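Local coordinates for protein 6-phospho-beta-d glycosidase (Streptococcus pyogenes, PDB 5FOO) that probably hydrolyses 6-phospho-beta-glucosides, as a glycoside hydrolase family 1 enzyme that binds 6-phosphocyclophellitol in its pocket, at residues 2-7 and 395-400; 57-62 and 103-108; 66-71 and 433-438. The protein carries 1 engineered substitution. All coordinates share one frame; numbering follows the deposited sequence.

In the fold
All three contacts lie in the outer layers of a (beta/alpha)8 barrel, with centres about 19 to 21 Å from the centre of the chain. Interactions 2 and 3 are buried and share helix 54-67: interaction 2 uses its flank against helix 93-108, while interaction 3 uses its C-terminal end and the turn beyond it. Their centres lie about 13 Å apart. Interaction 1 is only partly buried and joins the N-terminal segment to helix 387-405, far along the chain. All three contacts are mainly apolar; interaction 2 adds a cysteine sulfur, interaction 1 sets a phenylalanine edge against a helix carbonyl oxygen, and interaction 3 a histidine edge against a leucine methyl.

Interaction 1 of 3, residues 2-7 and 395-400; sequences LAFPKE and EHLTYL. With EDO (1,2-ethanediol), chain I.
Leu2 and Thr398 lie with their CA atoms 7.9 Å apart, and the spacing widens to 9.6 Å between the CA atoms of Phe4 and Leu400, so the backbones stay apart and side chains of 2-7 reach across to the helix. Phe4 does most of the bridging. Its CG sits beside the backbone N (chi1 -80°), which sends the ring toward the helix with CZ leading. That atom comes 3.7 Å from Leu397 CD2, the two side chains meeting at a slant, and 3.6 Å from Leu397 O. The carbonyl oxygen lies at the edge of the ring and in its plane, against the C-H rim and not over a face. At the other end, Leu2 CD2 approaches Thr398 CG2 at 4.0 Å, with the side chains at about a right angle. Thr398 OG1 is turned to its own helix, bonded to Lys394 O, leaving the methyl for Leu2. A 1,2-ethanediol, probably from the crystallisation liquor, donates from O2 to Glu7 O at 2.8 Å. Strand 2-3 pairs antiparallel with strand 461-462, whose Leu462 touches Leu2, Phe4, Leu397 and Thr398; His401 and Trp10 meet the Phe4 ring edge-to-face, while helix 344-356 packs on His396 and Leu400.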
loop_
_atom_site.group_PDB
_atom_site.type_symbol
_atom_site.label_atom_id
_atom_site.label_comp_id
_atom_site.label_asym_id
_atom_site.label_seq_id
_atom_site.Cartn_x
_atom_site.Cartn_y
_atom_site.Cartn_z
ATOM N N LEU A 2 -18.498 2.582 21.056
ATOM C CA LEU A 2 -17.469 1.571 20.631
ATOM C C LEU A 2 -16.076 2.146 20.894
ATOM O O LEU A 2 -15.531 2.956 20.108
ATOM C CB LEU A 2 -17.619 1.226 19.121
ATOM C CG LEU A 2 -18.467 0.054 18.644
ATOM C CD1 LEU A 2 -19.678 -0.201 19.522
ATOM C CD2 LEU A 2 -18.848 0.219 17.168
ATOM N N ALA A 3 -15.495 1.780 22.021
ATOM C CA ALA A 3 -14.238 2.352 22.414
ATOM C C ALA A 3 -13.024 1.533 21.865
ATOM O O ALA A 3 -12.987 0.325 21.949
ATOM C CB ALA A 3 -14.188 2.464 23.929
ATOM N N PHE A 4 -11.984 2.220 21.406
ATOM C CA PHE A 4 -10.816 1.557 20.813
ATOM C C PHE A 4 -9.680 1.395 21.827
ATOM O O PHE A 4 -9.703 2.057 22.865
ATOM C CB PHE A 4 -10.411 2.344 19.531
ATOM C CG PHE A 4 -11.279 2.006 18.345
ATOM C CD1 PHE A 4 -12.528 2.586 18.198
ATOM C CD2 PHE A 4 -10.875 1.052 17.420
ATOM C CE1 PHE A 4 -13.344 2.256 17.119
ATOM C CE2 PHE A 4 -11.681 0.701 16.377
ATOM C CZ PHE A 4 -12.917 1.300 16.221
ATOM N N PRO A 5 -8.678 0.541 21.527
ATOM C CA PRO A 5 -7.585 0.352 22.480
ATOM C C PRO A 5 -6.819 1.616 22.779
ATOM O O PRO A 5 -6.853 2.568 22.012
ATOM C CB PRO A 5 -6.680 -0.687 21.769
ATOM C CG PRO A 5 -7.619 -1.479 20.917
ATOM C CD PRO A 5 -8.657 -0.490 20.463
ATOM N N LYS A 6 -6.119 1.643 23.905
ATOM C CA LYS A 6 -5.380 2.819 24.262
ATOM C C LYS A 6 -4.218 2.887 23.290
ATOM O O LYS A 6 -3.696 1.887 22.886
ATOM C CB LYS A 6 -4.886 2.784 25.729
ATOM C CG LYS A 6 -5.677 3.720 26.649
ATOM C CD LYS A 6 -6.169 3.046 27.913
ATOM C CE LYS A 6 -5.023 2.634 28.826
ATOM N NZ LYS A 6 -5.463 1.647 29.859
ATOM N N GLU A 7 -3.857 4.095 22.923
ATOM C CA GLU A 7 -2.751 4.378 22.011
ATOM C C GLU A 7 -2.942 3.837 20.571
ATOM O O GLU A 7 -2.015 3.778 19.797
ATOM C CB GLU A 7 -1.432 3.965 22.648
ATOM C CG GLU A 7 -1.213 4.714 23.970
ATOM C CD GLU A 7 0.089 4.356 24.624
ATOM O OE1 GLU A 7 0.420 3.148 24.739
ATOM O OE2 GLU A 7 0.786 5.304 25.021
ATOM N N GLU A 395 -18.820 2.226 8.888
ATOM C CA GLU A 395 -19.033 0.760 8.779
ATOM C C GLU A 395 -17.772 -0.080 8.865
ATOM O O GLU A 395 -17.798 -1.170 9.456
ATOM C CB GLU A 395 -19.786 0.364 7.481
ATOM C CG GLU A 395 -21.224 0.869 7.440
ATOM C CD GLU A 395 -21.904 0.681 6.075
ATOM O OE1 GLU A 395 -21.544 -0.264 5.330
ATOM O OE2 GLU A 395 -22.788 1.507 5.744
ATOM N N HIS A 396 -16.691 0.352 8.218
ATOM C CA HIS A 396 -15.486 -0.495 8.153
ATOM C C HIS A 396 -14.851 -0.547 9.563
ATOM O O HIS A 396 -14.431 -1.622 10.051
ATOM C CB HIS A 396 -14.513 0.007 7.058
ATOM C CG HIS A 396 -14.927 -0.403 5.676
ATOM N ND1 HIS A 396 -15.951 0.231 4.990
ATOM C CD2 HIS A 396 -14.494 -1.400 4.868
ATOM C CE1 HIS A 396 -16.150 -0.374 3.839
ATOM N NE2 HIS A 396 -15.280 -1.360 3.730
ATOM N N LEU A 397 -14.839 0.627 10.184
ATOM C CA LEU A 397 -14.399 0.802 11.570
ATOM C C LEU A 397 -15.226 0.016 12.543
ATOM O O LEU A 397 -14.674 -0.446 13.543
ATOM C CB LEU A 397 -14.411 2.265 12.008
ATOM C CG LEU A 397 -13.112 2.999 11.822
ATOM C CD1 LEU A 397 -13.356 4.457 12.058
ATOM C CD2 LEU A 397 -12.055 2.523 12.789
ATOM N N THR A 398 -16.532 -0.145 12.275
ATOM C CA THR A 398 -17.393 -0.929 13.152
ATOM C C THR A 398 -16.950 -2.379 13.087
ATOM O O THR A 398 -16.938 -3.105 14.116
ATOM C CB THR A 398 -18.869 -0.797 12.791
ATOM O OG1 THR A 398 -19.265 0.570 12.937
ATOM C CG2 THR A 398 -19.690 -1.614 13.698
ATOM N N TYR A 399 -16.590 -2.845 11.893
ATOM C CA TYR A 399 -16.162 -4.215 11.821
ATOM C C TYR A 399 -14.737 -4.419 12.327
ATOM O O TYR A 399 -14.440 -5.493 12.802
ATOM C CB TYR A 399 -16.344 -4.788 10.439
ATOM C CG TYR A 399 -17.774 -5.151 10.147
ATOM C CD1 TYR A 399 -18.288 -6.370 10.562
ATOM C CD2 TYR A 399 -18.600 -4.273 9.481
ATOM C CE1 TYR A 399 -19.604 -6.708 10.314
ATOM C CE2 TYR A 399 -19.918 -4.593 9.211
ATOM C CZ TYR A 399 -20.405 -5.824 9.622
ATOM O OH TYR A 399 -21.688 -6.144 9.347
ATOM N N LEU A 400 -13.882 -3.402 12.237
ATOM C CA LEU A 400 -12.550 -3.462 12.866
ATOM C C LEU A 400 -12.712 -3.581 14.380
ATOM O O LEU A 400 -12.052 -4.373 15.009
ATOM C CB LEU A 400 -11.740 -2.225 12.518
ATOM C CG LEU A 400 -10.291 -2.323 12.864
ATOM C CD1 LEU A 400 -9.606 -3.417 12.052
ATOM C CD2 LEU A 400 -9.632 -0.980 12.666
HETATM C C1 EDO I . 0.131 7.211 17.871
HETATM O O1 EDO I . 1.490 7.349 18.248
HETATM C C2 EDO I . -0.743 7.025 19.111
HETATM O O2 EDO I . -0.179 5.956 19.865
#

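Interaction 2 of 3, residues 57-62 and 103-108; sequences QIESDL and IDACLA
Leu62 packs on Ala105 and Cys106 where two neighbouring outer helices of the (beta/alpha)8 barrel, 54-67 and 93-108, run side by side. The segment axes approach to 9.2 Å at a signed crossing angle of -19°, nearly parallel. From CB, which points toward the second helix, the Leu62 chain turns CG beside its own backbone N (chi1 -68°), and chi2 (163°) splits the methyls, CD1 toward Ala105 and Cys106 and CD2 toward the sulfur. CD1 does most of the touching: it lies 3.7 Å from Ala105 CB, and also reaches the Cys106 backbone N and the sulfur. Across the contact CD2 meets the same sulfur, 4.0 Å from Cys106 SG, so the thiol sits against both branches. Tyr73 of strand 72-76 adjoins Leu62 from the barrel wall. The small Ala105 lets the backbones close to 5.5 Å between Glu59 CA and Ala105 CA, and its methyl also receives Glu59 CG. Beyond CG the Glu59 chain bends, and its carboxylate forms a salt bridge with Arg101 on the partner helix. Helix 54-67 is kinked, the N atoms of Glu59 and Ser60 lacking bonds to the preceding turn; Gln57 O accepts two bonds, from Asp61 N and, at 3.1 Å, from Ser60 OG.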
loop_
_atom_site.group_PDB
_atom_site.type_symbol
_atom_site.label_atom_id
_atom_site.label_comp_id
_atom_site.label_asym_id
_atom_site.label_seq_id
_atom_site.Cartn_x
_atom_site.Cartn_y
_atom_site.Cartn_z
ATOM N N GLN A 57 4.017 21.951 0.823
ATOM C CA GLN A 57 3.011 22.095 1.877
ATOM C C GLN A 57 3.004 21.060 3.003
ATOM O O GLN A 57 2.095 21.060 3.804
ATOM C CB GLN A 57 1.622 22.097 1.211
ATOM C CG GLN A 57 1.414 23.308 0.302
ATOM C CD GLN A 57 -0.067 23.533 -0.005
ATOM O OE1 GLN A 57 -0.880 23.643 0.911
ATOM N NE2 GLN A 57 -0.432 23.539 -1.277
ATOM N N ILE A 58 3.982 20.177 3.078
ATOM C CA ILE A 58 3.987 19.170 4.115
ATOM C C ILE A 58 3.848 19.756 5.517
ATOM O O ILE A 58 3.046 19.235 6.341
ATOM C CB ILE A 58 5.176 18.150 3.967
ATOM C CG1 ILE A 58 4.947 16.944 4.880
ATOM C CG2 ILE A 58 6.493 18.833 4.256
ATOM C CD1 ILE A 58 3.702 16.157 4.589
ATOM N N GLU A 59 4.566 20.823 5.813
ATOM C CA GLU A 59 4.501 21.409 7.178
ATOM C C GLU A 59 3.099 21.911 7.470
ATOM O O GLU A 59 2.504 21.521 8.468
ATOM C CB GLU A 59 5.431 22.624 7.361
ATOM C CG GLU A 59 6.892 22.313 7.493
ATOM C CD GLU A 59 7.595 22.188 6.162
ATOM O OE1 GLU A 59 6.935 22.232 5.064
ATOM O OE2 GLU A 59 8.830 21.999 6.243
ATOM N N SER A 60 2.546 22.740 6.573
ATOM C CA SER A 60 1.167 23.249 6.811
ATOM C C SER A 60 0.120 22.138 6.783
ATOM O O SER A 60 -0.810 22.155 7.607
ATOM C CB SER A 60 0.783 24.359 5.838
ATOM O OG SER A 60 0.893 23.874 4.527
ATOM N N ASP A 61 0.299 21.123 5.923
ATOM C CA ASP A 61 -0.567 19.912 5.926
ATOM C C ASP A 61 -0.547 19.196 7.282
ATOM O O ASP A 61 -1.612 18.804 7.839
ATOM C CB ASP A 61 -0.089 18.894 4.865
ATOM C CG ASP A 61 -0.495 19.263 3.405
ATOM O OD1 ASP A 61 -1.161 20.327 3.199
ATOM O OD2 ASP A 61 -0.151 18.469 2.466
ATOM N N LEU A 62 0.652 18.971 7.831
ATOM C CA LEU A 62 0.693 18.216 9.123
ATOM C C LEU A 62 0.092 19.044 10.283
ATOM O O LEU A 62 -0.606 18.527 11.126
ATOM C CB LEU A 62 2.104 17.756 9.452
ATOM C CG LEU A 62 2.581 16.672 8.459
ATOM C CD1 LEU A 62 4.070 16.586 8.577
ATOM C CD2 LEU A 62 1.943 15.319 8.747
ATOM N N ILE A 103 9.742 14.534 8.411
ATOM C CA ILE A 103 9.801 13.868 9.714
ATOM C C ILE A 103 9.777 14.874 10.902
ATOM O O ILE A 103 9.047 14.670 11.912
ATOM C CB ILE A 103 11.062 12.972 9.770
ATOM C CG1 ILE A 103 10.897 11.773 8.760
ATOM C CG2 ILE A 103 11.373 12.516 11.222
ATOM C CD1 ILE A 103 12.188 11.275 8.199
ATOM N N ASP A 104 10.570 15.946 10.796
ATOM C CA ASP A 104 10.600 16.938 11.899
ATOM C C ASP A 104 9.235 17.611 12.076
ATOM O O ASP A 104 8.823 17.836 13.197
ATOM C CB ASP A 104 11.669 17.997 11.693
ATOM C CG ASP A 104 13.099 17.439 11.827
ATOM O OD1 ASP A 104 13.329 16.385 12.449
ATOM O OD2 ASP A 104 13.996 18.062 11.219
ATOM N N ALA A 105 8.526 17.883 10.966
ATOM C CA ALA A 105 7.191 18.483 11.048
ATOM C C ALA A 105 6.212 17.492 11.680
ATOM O O ALA A 105 5.373 17.853 12.488
ATOM C CB ALA A 105 6.730 18.916 9.669
ATOM N N CYS A 106 6.378 16.209 11.414
ATOM C CA CYS A 106 5.551 15.224 12.066
ATOM C C CYS A 106 5.694 15.335 13.587
ATOM O O CYS A 106 4.686 15.497 14.312
ATOM C CB CYS A 106 5.869 13.794 11.604
ATOM S SG CYS A 106 5.106 13.237 10.051
ATOM N N LEU A 107 6.931 15.205 14.068
ATOM C CA LEU A 107 7.186 15.221 15.520
ATOM C C LEU A 107 6.779 16.563 16.132
ATOM O O LEU A 107 6.093 16.549 17.124
ATOM C CB LEU A 107 8.634 14.874 15.852
ATOM C CG LEU A 107 9.133 13.525 15.336
ATOM C CD1 LEU A 107 10.574 13.348 15.795
ATOM C CD2 LEU A 107 8.233 12.422 15.868
ATOM N N ALA A 108 7.085 17.698 15.481
ATOM C CA ALA A 108 6.679 18.998 16.017
ATOM C C ALA A 108 5.170 19.088 16.187
ATOM O O ALA A 108 4.710 19.779 17.071
ATOM C CB ALA A 108 7.199 20.158 15.173
#

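Interaction 3 of 3, residues 66-71 and 433-438; sequences ASLGHN and GLVENN
His70 and Leu68 meet Leu434 and Val435 just past the C-terminal end of helix 54-67, which closes in a Schellman motif. The backbone bonds of that motif run from His70 N to Leu65 O and from Gly69 N to Ala66 O, the latter 3.0 Å long. Gly69 is the C-prime residue, and its positive phi of 84° is one that favours glycine. The chain bends away from the helix here, and the CB atoms of Leu68 and His70, flanking Gly69, both point toward segment 433-438.

Of the apolar contacts, one joins two aliphatic side chains: Leu68 CD1 comes 3.9 Å from Val435 CG2, the branches meeting at a slant. Val435 CG1 is anti to the backbone N (chi1 179°), and it is the other methyl, CG2, that faces the turn. Tyr451 of helix 448-459 also touches Leu68, and Leu64 touches Val435 from helix 54-67.

The aromatic contact differs in geometry. Leu434 and His70 reach toward each other from opposite directions, and the leucine methyl stands at the rim of the imidazole, near its plane, so neither ring face takes part in this pairing. Leu434 also packs on Ala450 and Phe453 of helix 448-459.

Backbone bonding holds the second segment in the fold: strand 435-437 pairs antiparallel with strand 444-446, and Leu434 bonds to Thr417 and Lys447. Tyr432, which precedes segment 433-438, lines the pocket of 6-phosphocyclophellitol, which lies about 14 Å from the Leu434 side chain. Leu434 CD1 sits against the NE2-CE1 edge of His70, 3.7 Å from NE2 and 3.8 Å from CE1.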
loop_
_atom_site.group_PDB
_atom_site.type_symbol
_atom_site.label_atom_id
_atom_site.label_comp_id
_atom_site.label_asym_id
_atom_site.label_seq_id
_atom_site.Cartn_x
_atom_site.Cartn_y
_atom_site.Cartn_z
ATOM N N ALA A 66 -2.916 17.582 12.377
ATOM C CA ALA A 66 -2.879 17.613 13.833
ATOM C C ALA A 66 -4.112 18.267 14.366
ATOM O O ALA A 66 -4.712 17.736 15.282
ATOM C CB ALA A 66 -1.665 18.326 14.392
ATOM N N SER A 67 -4.507 19.414 13.796
ATOM C CA SER A 67 -5.740 20.085 14.262
ATOM C C SER A 67 -6.994 19.228 14.002
ATOM O O SER A 67 -7.972 19.383 14.686
ATOM C CB SER A 67 -5.887 21.460 13.619
ATOM O OG SER A 67 -6.197 21.342 12.207
ATOM N N LEU A 68 -6.935 18.289 13.043
ATOM C CA LEU A 68 -8.026 17.351 12.780
ATOM C C LEU A 68 -7.899 16.001 13.500
ATOM O O LEU A 68 -8.519 15.008 13.078
ATOM C CB LEU A 68 -8.185 17.159 11.287
ATOM C CG LEU A 68 -8.519 18.427 10.475
ATOM C CD1 LEU A 68 -8.207 18.249 9.015
ATOM C CD2 LEU A 68 -9.989 18.838 10.635
ATOM N N GLY A 69 -7.098 15.975 14.580
ATOM C CA GLY A 69 -7.036 14.860 15.531
ATOM C C GLY A 69 -6.118 13.692 15.154
ATOM O O GLY A 69 -6.124 12.665 15.828
ATOM N N HIS A 70 -5.383 13.804 14.059
ATOM C CA HIS A 70 -4.525 12.685 13.612
ATOM C C HIS A 70 -3.354 12.544 14.591
ATOM O O HIS A 70 -2.742 13.541 14.936
ATOM C CB HIS A 70 -4.026 12.926 12.184
ATOM C CG HIS A 70 -5.128 12.921 11.158
ATOM N ND1 HIS A 70 -4.899 12.666 9.822
ATOM C CD2 HIS A 70 -6.477 13.078 11.279
ATOM C CE1 HIS A 70 -6.045 12.703 9.159
ATOM N NE2 HIS A 70 -7.016 12.971 10.017
ATOM N N ASN A 71 -3.064 11.337 15.050
ATOM C CA ASN A 71 -1.831 11.100 15.852
ATOM C C ASN A 71 -0.693 10.367 15.140
ATOM O O ASN A 71 0.384 10.141 15.728
ATOM C CB ASN A 71 -2.198 10.359 17.135
ATOM C CG ASN A 71 -2.724 8.970 16.855
ATOM O OD1 ASN A 71 -2.341 8.320 15.857
ATOM N ND2 ASN A 71 -3.552 8.466 17.765
ATOM N N GLY A 433 -10.032 12.001 -0.239
ATOM C CA GLY A 433 -9.573 12.761 0.899
ATOM C C GLY A 433 -10.628 12.968 1.948
ATOM O O GLY A 433 -11.859 13.079 1.646
ATOM N N LEU A 434 -10.163 13.065 3.186
ATOM C CA LEU A 434 -10.960 13.743 4.216
ATOM C C LEU A 434 -10.933 15.267 3.951
ATOM O O LEU A 434 -11.767 16.012 4.416
ATOM C CB LEU A 434 -10.312 13.493 5.584
ATOM C CG LEU A 434 -10.192 12.071 6.055
ATOM C CD1 LEU A 434 -9.300 12.028 7.292
ATOM C CD2 LEU A 434 -11.570 11.447 6.316
ATOM N N VAL A 435 -9.902 15.721 3.270
ATOM C CA VAL A 435 -9.669 17.117 2.979
ATOM C C VAL A 435 -9.503 17.255 1.475
ATOM O O VAL A 435 -8.675 16.589 0.858
ATOM C CB VAL A 435 -8.379 17.606 3.658
ATOM C CG1 VAL A 435 -8.110 19.083 3.348
ATOM C CG2 VAL A 435 -8.474 17.367 5.186
ATOM N N GLU A 436 -10.260 18.186 0.918
ATOM C CA GLU A 436 -10.302 18.448 -0.510
ATOM C C GLU A 436 -9.026 19.155 -0.897
ATOM O O GLU A 436 -8.541 19.989 -0.140
ATOM C CB GLU A 436 -11.502 19.399 -0.758
ATOM C CG GLU A 436 -11.621 19.924 -2.153
ATOM C CD GLU A 436 -12.696 20.988 -2.313
ATOM O OE1 GLU A 436 -13.399 21.399 -1.329
ATOM O OE2 GLU A 436 -12.775 21.417 -3.472
ATOM N N ASN A 437 -8.519 18.878 -2.069
ATOM C CA ASN A 437 -7.479 19.676 -2.660
ATOM C C ASN A 437 -7.977 20.252 -3.986
ATOM O O ASN A 437 -8.497 19.532 -4.837
ATOM C CB ASN A 437 -6.215 18.869 -2.967
ATOM C CG ASN A 437 -5.028 19.753 -3.311
ATOM O OD1 ASN A 437 -4.966 20.945 -2.913
ATOM N ND2 ASN A 437 -4.072 19.195 -3.996
ATOM N N ASN A 438 -7.799 21.547 -4.183
ATOM C CA ASN A 438 -8.042 22.112 -5.513
ATOM C C ASN A 438 -6.776 21.858 -6.310
ATOM O O ASN A 438 -5.703 22.333 -5.967
ATOM C CB ASN A 438 -8.318 23.591 -5.393
ATOM C CG ASN A 438 -8.588 24.264 -6.727
ATOM O OD1 ASN A 438 -7.813 24.237 -7.695
ATOM N ND2 ASN A 438 -9.716 24.840 -6.788
#